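Local coordinates for putative uncharacterized protein (Streptococcus suis, PDB 4XZ7), which is a transglutaminase with antiphagocytic properties, regarded as a virulence factor, whose transglutaminase-like domain probably carries the acyl-transfer activity, at residues 189-194 with 374-379; 196-201 with 271-276. All coordinates share one frame; numbering follows the deposited sequence.

Both contacts use helix 188-205, and their centres lie about 10 Å apart. Contact 1 sets its first turns against the loop 374-379 after helix 359-365; one of its four touching residues is buried, and a water joins the two segments. Contact 2, further along the helix, meets helix 264-277 through three residues, all buried, and its touching atoms are all carbon. Arg273 of contact 2 ties the sites together: its NH1 lies 2.8 Å from Leu374 O and its NH2 3.2 Å from Phe376 O, both probable hydrogen bonds. Chemistry follows place, with aromatic and water-mediated contacts at the loop and aliphatic packing between the helices. The second subunit reaches both contacts.

Contact 1: 189-194 with 374-379; sequences ERFIAN and LLFNKE
Phe191 and Phe376 each hold CG anti to the backbone N (chi1 -175° and 175°), which sends the two side chains past one another in opposite directions. Their rings meet through CD2 of Phe191 and CD2 of Phe376, 3.8 Å apart, with the Phe191 atom at the edge of the Phe376 ring, near its plane. Ile192 comes from the same helical turn and crosses Phe376 at about a right angle. With CG1 beside the backbone N, Ile192 brings that methylene to 3.9 Å from Phe376 CE2. Its other branch, CG2, lies 3.9 Å from Asn377 ND2. The amide of Asn377 is engaged twice as a donor: a water accepts from ND2 at 2.9 Å, and Asp195 OD2 takes a second hydrogen bond. The same water donates to Ile192 O, 2.9 Å away, bridging helix and loop. Across the dimer, Phe107 of the second subunit meets Phe376 edge-to-face and Phe191 with planes at about 40°. The evidence describes an intersubunit aromatic cluster at the homodimer interface, built where an early turn of helix 188-205 receives the loop that follows helix 359-365.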
ATOM      1  N   GLU B 189      -3.988  -8.459 -21.391  1.00 25.78           N
ATOM      2  CA  GLU B 189      -2.727  -8.253 -22.086  1.00 30.60           C
ATOM      3  C   GLU B 189      -1.555  -8.623 -21.183  1.00 35.70           C
ATOM      4  O   GLU B 189      -0.611  -9.288 -21.614  1.00 29.86           O
ATOM      5  CB  GLU B 189      -2.580  -6.802 -22.560  1.00 29.01           C
ATOM      6  CG  GLU B 189      -3.428  -6.459 -23.780  1.00 46.46           C
ATOM      7  CD  GLU B 189      -4.865  -6.115 -23.427  1.00 48.21           C
ATOM      8  OE1 GLU B 189      -5.128  -5.775 -22.250  1.00 41.99           O
ATOM      9  OE2 GLU B 189      -5.730  -6.180 -24.330  1.00 57.17           O
ATOM     10  N   ARG B 190      -1.620  -8.187 -19.931  1.00 23.99           N
ATOM     11  CA  ARG B 190      -0.576  -8.510 -18.972  1.00 28.03           C
ATOM     12  C   ARG B 190      -0.457 -10.020 -18.822  1.00 34.05           C
ATOM     13  O   ARG B 190       0.660 -10.560 -18.789  1.00 33.97           O
ATOM     14  CB  ARG B 190      -0.873  -7.859 -17.623  1.00 22.24           C
ATOM     15  CG  ARG B 190       0.152  -8.154 -16.583  1.00 26.49           C
ATOM     16  CD  ARG B 190       1.322  -7.212 -16.711  1.00 26.96           C
ATOM     17  NE  ARG B 190       2.296  -7.413 -15.649  1.00 21.63           N
ATOM     18  CZ  ARG B 190       2.180  -6.888 -14.431  1.00 25.88           C
ATOM     19  NH1 ARG B 190       1.124  -6.145 -14.122  1.00 24.69           N
ATOM     20  NH2 ARG B 190       3.117  -7.110 -13.517  1.00 22.27           N
ATOM     21  N   PHE B 191      -1.605 -10.694 -18.755  1.00 24.11           N
ATOM     22  CA  PHE B 191      -1.631 -12.134 -18.521  1.00 24.52           C
ATOM     23  C   PHE B 191      -1.050 -12.896 -19.713  1.00 36.91           C
ATOM     24  O   PHE B 191      -0.255 -13.836 -19.544  1.00 34.36           O
ATOM     25  CB  PHE B 191      -3.056 -12.617 -18.227  1.00 24.94           C
ATOM     26  CG  PHE B 191      -3.137 -14.076 -17.852  1.00 30.11           C
ATOM     27  CD1 PHE B 191      -2.970 -14.475 -16.539  1.00 27.82           C
ATOM     28  CD2 PHE B 191      -3.365 -15.051 -18.821  1.00 26.43           C
ATOM     29  CE1 PHE B 191      -3.039 -15.816 -16.184  1.00 29.59           C
ATOM     30  CE2 PHE B 191      -3.431 -16.392 -18.482  1.00 34.64           C
ATOM     31  CZ  PHE B 191      -3.266 -16.780 -17.158  1.00 34.34           C
ATOM     32  N   ILE B 192      -1.441 -12.491 -20.916  1.00 39.11           N
ATOM     33  CA  ILE B 192      -0.886 -13.074 -22.129  1.00 35.57           C
ATOM     34  C   ILE B 192       0.629 -12.825 -22.228  1.00 35.43           C
ATOM     35  O   ILE B 192       1.380 -13.723 -22.618  1.00 33.67           O
ATOM     36  CB  ILE B 192      -1.596 -12.528 -23.372  1.00 37.44           C
ATOM     37  CG1 ILE B 192      -3.061 -12.972 -23.352  1.00 38.22           C
ATOM     38  CG2 ILE B 192      -0.918 -13.025 -24.639  1.00 29.71           C
ATOM     39  CD1 ILE B 192      -3.960 -12.153 -24.250  1.00 37.92           C
ATOM     40  N   ALA B 193       1.094 -11.634 -21.850  1.00 26.26           N
ATOM     41  CA  ALA B 193       2.539 -11.380 -21.923  1.00 31.75           C
ATOM     42  C   ALA B 193       3.299 -12.260 -20.918  1.00 37.73           C
ATOM     43  O   ALA B 193       4.384 -12.777 -21.208  1.00 42.87           O
ATOM     44  CB  ALA B 193       2.843  -9.910 -21.689  1.00 25.07           C
ATOM     45  N   ASN B 194       2.713 -12.454 -19.743  1.00 34.10           N
ATOM     46  CA  ASN B 194       3.276 -13.405 -18.793  1.00 30.19           C
ATOM     47  C   ASN B 194       3.326 -14.840 -19.340  1.00 30.37           C
ATOM     48  O   ASN B 194       4.321 -15.552 -19.148  1.00 34.61           O
ATOM     49  CB  ASN B 194       2.498 -13.375 -17.484  1.00 27.83           C
ATOM     50  CG  ASN B 194       3.287 -13.967 -16.338  1.00 29.95           C
ATOM     51  OD1 ASN B 194       4.341 -13.456 -15.977  1.00 27.22           O
ATOM     52  ND2 ASN B 194       2.794 -15.063 -15.778  1.00 33.65           N
ATOM     53  N   LEU B 374      -5.900 -24.867 -19.156  1.00 36.87           N
ATOM     54  CA  LEU B 374      -5.319 -23.527 -19.168  1.00 38.96           C
ATOM     55  C   LEU B 374      -6.351 -22.411 -18.949  1.00 40.75           C
ATOM     56  O   LEU B 374      -5.979 -21.279 -18.614  1.00 35.48           O
ATOM     57  CB  LEU B 374      -4.602 -23.282 -20.493  1.00 32.15           C
ATOM     58  CG  LEU B 374      -3.301 -24.028 -20.727  1.00 35.07           C
ATOM     59  CD1 LEU B 374      -2.830 -23.797 -22.163  1.00 33.17           C
ATOM     60  CD2 LEU B 374      -2.251 -23.535 -19.721  1.00 31.07           C
ATOM     61  N   LEU B 375      -7.628 -22.734 -19.181  1.00 39.54           N
ATOM     62  CA  LEU B 375      -8.762 -21.812 -19.001  1.00 33.96           C
ATOM     63  C   LEU B 375      -8.816 -20.668 -20.001  1.00 37.97           C
ATOM     64  O   LEU B 375      -9.892 -20.283 -20.461  1.00 37.28           O
ATOM     65  CB  LEU B 375      -8.764 -21.209 -17.589  1.00 37.36           C
ATOM     66  CG  LEU B 375      -9.152 -22.123 -16.427  1.00 47.93           C
ATOM     67  CD1 LEU B 375      -9.509 -21.281 -15.198  1.00 43.64           C
ATOM     68  CD2 LEU B 375     -10.295 -23.065 -16.811  1.00 39.28           C
ATOM     69  N   PHE B 376      -7.664 -20.103 -20.319  1.00 36.71           N
ATOM     70  CA  PHE B 376      -7.615 -18.921 -21.162  1.00 38.73           C
ATOM     71  C   PHE B 376      -6.294 -18.917 -21.894  1.00 36.36           C
ATOM     72  O   PHE B 376      -5.349 -19.555 -21.452  1.00 35.74           O
ATOM     73  CB  PHE B 376      -7.786 -17.661 -20.305  1.00 33.21           C
ATOM     74  CG  PHE B 376      -7.631 -16.364 -21.055  1.00 35.38           C
ATOM     75  CD1 PHE B 376      -8.685 -15.827 -21.773  1.00 37.82           C
ATOM     76  CD2 PHE B 376      -6.441 -15.659 -21.001  1.00 33.13           C
ATOM     77  CE1 PHE B 376      -8.542 -14.619 -22.450  1.00 30.68           C
ATOM     78  CE2 PHE B 376      -6.294 -14.460 -21.668  1.00 31.12           C
ATOM     79  CZ  PHE B 376      -7.344 -13.939 -22.396  1.00 30.56           C
ATOM     80  N   ASN B 377      -6.233 -18.202 -23.011  1.00 39.65           N
ATOM     81  CA  ASN B 377      -5.047 -18.187 -23.852  1.00 37.06           C
ATOM     82  C   ASN B 377      -4.671 -19.608 -24.274  1.00 45.43           C
ATOM     83  O   ASN B 377      -3.487 -19.939 -24.400  1.00 43.47           O
ATOM     84  CB  ASN B 377      -3.884 -17.507 -23.125  1.00 30.79           C
ATOM     85  CG  ASN B 377      -2.830 -17.002 -24.077  1.00 40.09           C
ATOM     86  OD1 ASN B 377      -3.090 -16.857 -25.269  1.00 43.78           O
ATOM     87  ND2 ASN B 377      -1.631 -16.745 -23.566  1.00 30.15           N
ATOM     88  N   LYS B 378      -5.698 -20.433 -24.496  1.00 46.09           N
ATOM     89  CA  LYS B 378      -5.562 -21.861 -24.804  1.00 48.22           C
ATOM     90  C   LYS B 378      -4.628 -22.158 -25.971  1.00 49.97           C
ATOM     91  O   LYS B 378      -4.122 -23.272 -26.099  1.00 54.26           O
ATOM     92  CB  LYS B 378      -6.939 -22.477 -25.110  1.00 44.40           C
ATOM     93  CG  LYS B 378      -7.889 -22.463 -23.933  1.00 38.60           C
ATOM     94  CD  LYS B 378      -9.163 -23.250 -24.196  1.00 41.31           C
ATOM     95  CE  LYS B 378      -9.950 -23.357 -22.897  1.00 44.26           C
ATOM     96  NZ  LYS B 378     -11.084 -24.297 -23.005  1.00 50.53           N
ATOM     97  N   GLU B 379      -4.399 -21.160 -26.814  1.00 50.13           N
ATOM     98  CA  GLU B 379      -3.597 -21.356 -28.008  1.00 56.02           C
ATOM     99  C   GLU B 379      -2.128 -21.555 -27.670  1.00 47.86           C
ATOM    100  O   GLU B 379      -1.395 -22.157 -28.444  1.00 49.23           O
ATOM    101  CB  GLU B 379      -3.757 -20.171 -28.963  1.00 68.51           C
ATOM    102  CG  GLU B 379      -2.706 -19.083 -28.786  1.00 72.52           C
ATOM    103  CD  GLU B 379      -1.782 -18.979 -29.985  1.00 74.54           C
ATOM    104  OE1 GLU B 379      -0.605 -18.602 -29.799  1.00 79.74           O
ATOM    105  OE2 GLU B 379      -2.240 -19.270 -31.113  1.00 69.87           O
TER
HETATM  106  O   HOH W   1       1.012 -15.900 -24.524  1.00 30.26           O

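Contact 2: 196-201 with 271-276; sequences DLIHKL and AARAFN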
ATOM      1  N   ASP B 196       3.689 -15.537 -22.283  1.00 36.29           N
ATOM      2  CA  ASP B 196       4.803 -15.535 -23.221  1.00 41.94           C
ATOM      3  C   ASP B 196       6.121 -15.741 -22.490  1.00 35.46           C
ATOM      4  O   ASP B 196       6.954 -16.533 -22.928  1.00 36.93           O
ATOM      5  CB  ASP B 196       4.855 -14.244 -24.037  1.00 39.62           C
ATOM      6  CG  ASP B 196       5.816 -14.351 -25.212  1.00 45.52           C
ATOM      7  OD1 ASP B 196       5.494 -15.084 -26.184  1.00 45.80           O
ATOM      8  OD2 ASP B 196       6.893 -13.719 -25.150  1.00 47.20           O
ATOM      9  N   LEU B 197       6.307 -15.026 -21.383  1.00 31.86           N
ATOM     10  CA  LEU B 197       7.479 -15.231 -20.525  1.00 31.21           C
ATOM     11  C   LEU B 197       7.659 -16.699 -20.104  1.00 30.87           C
ATOM     12  O   LEU B 197       8.782 -17.223 -20.084  1.00 37.57           O
ATOM     13  CB  LEU B 197       7.373 -14.339 -19.292  1.00 35.95           C
ATOM     14  CG  LEU B 197       8.166 -13.030 -19.241  1.00 34.87           C
ATOM     15  CD1 LEU B 197       8.605 -12.568 -20.592  1.00 32.30           C
ATOM     16  CD2 LEU B 197       7.340 -11.941 -18.555  1.00 29.88           C
ATOM     17  N   ILE B 198       6.551 -17.364 -19.787  1.00 26.52           N
ATOM     18  CA  ILE B 198       6.590 -18.774 -19.412  1.00 26.98           C
ATOM     19  C   ILE B 198       7.004 -19.637 -20.590  1.00 47.68           C
ATOM     20  O   ILE B 198       7.841 -20.534 -20.444  1.00 45.17           O
ATOM     21  CB  ILE B 198       5.228 -19.249 -18.890  1.00 37.11           C
ATOM     22  CG1 ILE B 198       4.891 -18.512 -17.594  1.00 31.79           C
ATOM     23  CG2 ILE B 198       5.238 -20.735 -18.649  1.00 27.55           C
ATOM     24  CD1 ILE B 198       3.479 -18.711 -17.173  1.00 33.63           C
ATOM     25  N   HIS B 199       6.409 -19.360 -21.752  1.00 44.89           N
ATOM     26  CA  HIS B 199       6.762 -20.043 -22.994  1.00 38.79           C
ATOM     27  C   HIS B 199       8.268 -19.954 -23.233  1.00 34.57           C
ATOM     28  O   HIS B 199       8.921 -20.951 -23.558  1.00 33.45           O
ATOM     29  CB  HIS B 199       5.998 -19.439 -24.179  1.00 45.02           C
ATOM     30  CG  HIS B 199       5.819 -20.377 -25.334  1.00 55.20           C
ATOM     31  ND1 HIS B 199       6.873 -20.844 -26.089  1.00 59.02           N
ATOM     32  CD2 HIS B 199       4.701 -20.919 -25.874  1.00 59.29           C
ATOM     33  CE1 HIS B 199       6.417 -21.643 -27.037  1.00 57.45           C
ATOM     34  NE2 HIS B 199       5.102 -21.703 -26.930  1.00 61.84           N
ATOM     35  N   LYS B 200       8.823 -18.762 -23.051  1.00 38.63           N
ATOM     36  CA  LYS B 200      10.258 -18.579 -23.220  1.00 40.49           C
ATOM     37  C   LYS B 200      11.056 -19.375 -22.190  1.00 45.23           C
ATOM     38  O   LYS B 200      12.120 -19.911 -22.519  1.00 35.39           O
ATOM     39  CB  LYS B 200      10.619 -17.098 -23.142  1.00 39.56           C
ATOM     40  CG  LYS B 200      10.463 -16.373 -24.475  1.00 46.17           C
ATOM     41  CD  LYS B 200      10.570 -14.862 -24.322  1.00 49.15           C
ATOM     42  CE  LYS B 200      10.364 -14.172 -25.663  1.00 62.55           C
ATOM     43  NZ  LYS B 200      10.373 -12.689 -25.527  1.00 68.25           N
ATOM     44  N   LEU B 201      10.564 -19.463 -20.951  1.00 42.80           N
ATOM     45  CA  LEU B 201      11.253 -20.325 -19.979  1.00 40.76           C
ATOM     46  C   LEU B 201      11.238 -21.777 -20.470  1.00 37.98           C
ATOM     47  O   LEU B 201      12.218 -22.499 -20.309  1.00 39.80           O
ATOM     48  CB  LEU B 201      10.628 -20.236 -18.581  1.00 30.06           C
ATOM     49  CG  LEU B 201      10.752 -18.909 -17.835  1.00 35.70           C
ATOM     50  CD1 LEU B 201       9.985 -18.960 -16.522  1.00 35.34           C
ATOM     51  CD2 LEU B 201      12.218 -18.579 -17.583  1.00 32.37           C
ATOM     52  N   ALA B 271       5.507 -23.229 -12.534  1.00 25.29           N
ATOM     53  CA  ALA B 271       5.703 -24.601 -12.985  1.00 28.84           C
ATOM     54  C   ALA B 271       4.382 -25.246 -13.396  1.00 28.65           C
ATOM     55  O   ALA B 271       4.319 -25.926 -14.408  1.00 29.04           O
ATOM     56  CB  ALA B 271       6.390 -25.436 -11.908  1.00 26.23           C
ATOM     57  N   ALA B 272       3.326 -25.035 -12.614  1.00 29.57           N
ATOM     58  CA  ALA B 272       2.042 -25.655 -12.919  1.00 27.30           C
ATOM     59  C   ALA B 272       1.539 -25.124 -14.246  1.00 35.02           C
ATOM     60  O   ALA B 272       1.086 -25.907 -15.104  1.00 30.23           O
ATOM     61  CB  ALA B 272       1.028 -25.404 -11.818  1.00 30.14           C
ATOM     62  N   ARG B 273       1.638 -23.802 -14.422  1.00 27.07           N
ATOM     63  CA  ARG B 273       1.220 -23.189 -15.686  1.00 34.64           C
ATOM     64  C   ARG B 273       2.006 -23.795 -16.847  1.00 34.81           C
ATOM     65  O   ARG B 273       1.414 -24.254 -17.825  1.00 34.41           O
ATOM     66  CB  ARG B 273       1.402 -21.670 -15.661  1.00 35.64           C
ATOM     67  CG  ARG B 273       0.831 -20.961 -16.873  1.00 40.15           C
ATOM     68  CD  ARG B 273      -0.694 -20.901 -16.835  1.00 38.56           C
ATOM     69  NE  ARG B 273      -1.231 -20.147 -17.966  1.00 27.80           N
ATOM     70  CZ  ARG B 273      -2.495 -20.215 -18.365  1.00 28.38           C
ATOM     71  NH1 ARG B 273      -3.353 -20.992 -17.719  1.00 32.23           N
ATOM     72  NH2 ARG B 273      -2.903 -19.514 -19.410  1.00 28.82           N
ATOM     73  N   ALA B 274       3.331 -23.814 -16.723  1.00 28.23           N
ATOM     74  CA  ALA B 274       4.203 -24.402 -17.749  1.00 29.14           C
ATOM     75  C   ALA B 274       3.888 -25.872 -18.083  1.00 36.30           C
ATOM     76  O   ALA B 274       3.928 -26.273 -19.242  1.00 35.28           O
ATOM     77  CB  ALA B 274       5.640 -24.280 -17.318  1.00 32.49           C
ATOM     78  N   PHE B 275       3.592 -26.673 -17.065  1.00 30.16           N
ATOM     79  CA  PHE B 275       3.314 -28.089 -17.264  1.00 36.01           C
ATOM     80  C   PHE B 275       1.989 -28.309 -17.984  1.00 42.30           C
ATOM     81  O   PHE B 275       1.849 -29.248 -18.769  1.00 41.55           O
ATOM     82  CB  PHE B 275       3.304 -28.825 -15.926  1.00 30.87           C
ATOM     83  CG  PHE B 275       4.659 -28.909 -15.271  1.00 40.20           C
ATOM     84  CD1 PHE B 275       5.815 -28.879 -16.038  1.00 43.81           C
ATOM     85  CD2 PHE B 275       4.776 -29.016 -13.896  1.00 29.67           C
ATOM     86  CE1 PHE B 275       7.070 -28.963 -15.439  1.00 40.75           C
ATOM     87  CE2 PHE B 275       6.031 -29.096 -13.286  1.00 33.07           C
ATOM     88  CZ  PHE B 275       7.175 -29.067 -14.062  1.00 33.26           C
ATOM     89  N   ASN B 276       1.010 -27.456 -17.695  1.00 38.80           N
ATOM     90  CA  ASN B 276      -0.270 -27.552 -18.380  1.00 32.79           C
ATOM     91  C   ASN B 276      -0.066 -27.211 -19.850  1.00 40.43           C
ATOM     92  O   ASN B 276      -0.624 -27.877 -20.720  1.00 47.27           O
ATOM     93  CB  ASN B 276      -1.324 -26.647 -17.736  1.00 31.39           C
ATOM     94  CG  ASN B 276      -1.919 -27.253 -16.477  1.00 35.69           C
ATOM     95  OD1 ASN B 276      -2.104 -28.462 -16.390  1.00 31.89           O
ATOM     96  ND2 ASN B 276      -2.201 -26.412 -15.481  1.00 30.07           N
TER
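Two helices of the transglutaminase-like fold pack together here, 188-205 and 264-277. Helix 264-277 is followed by the antiparallel strands 282-288, 294-302 and 305-309, an order consistent with the papain-like transglutaminase core, in which a central helix precedes the sheet. The closest backbone approach is between the CA atoms of Ile198 and Ala274, 6.3 Å apart, a short spacing compatible with the small side chain of Ala274.

Within 196-201, Ile198 is the residue that touches 271-276, and its two branches do separate work. CG2 lies 3.8 Å from Ala274 CB and 3.9 Å from Ala274 CA, so this methyl rests on both the side chain and the backbone of the alanine. The other branch continues nearly extended (chi2 168°) and places CD1 3.5 Å from Arg273 CG, a close fit, and 3.9 Å from Arg273 CB. Ile198 thus touches the aliphatic root of the arginine, crossing it at about a right angle.

Arg273 bends at chi2 (74°) beyond this root, and its guanidinium group is engaged away from the isoleucine. NH2 forms a salt bridge with Asp195 OD2 of helix 188-205, beside the bonds to the loop carbonyls. Around the pair, Thr257 and Met277 pack on Ile198, Phe220 of helix 213-227 covers Ala274, and Ala141 of the second subunit lies against Arg273.

The chemistry divides the arginine into two parts: its CB and CG methylenes pack against Ile198 CD1, while its buried charge is met by a carboxylate and two loop carbonyls. This network would probably stabilise the charged form and fix the direction of the guanidinium group, and the helices are held both by the apolar contact of Ile198 and, beside it, by the ion pair of Asp195 and Arg273.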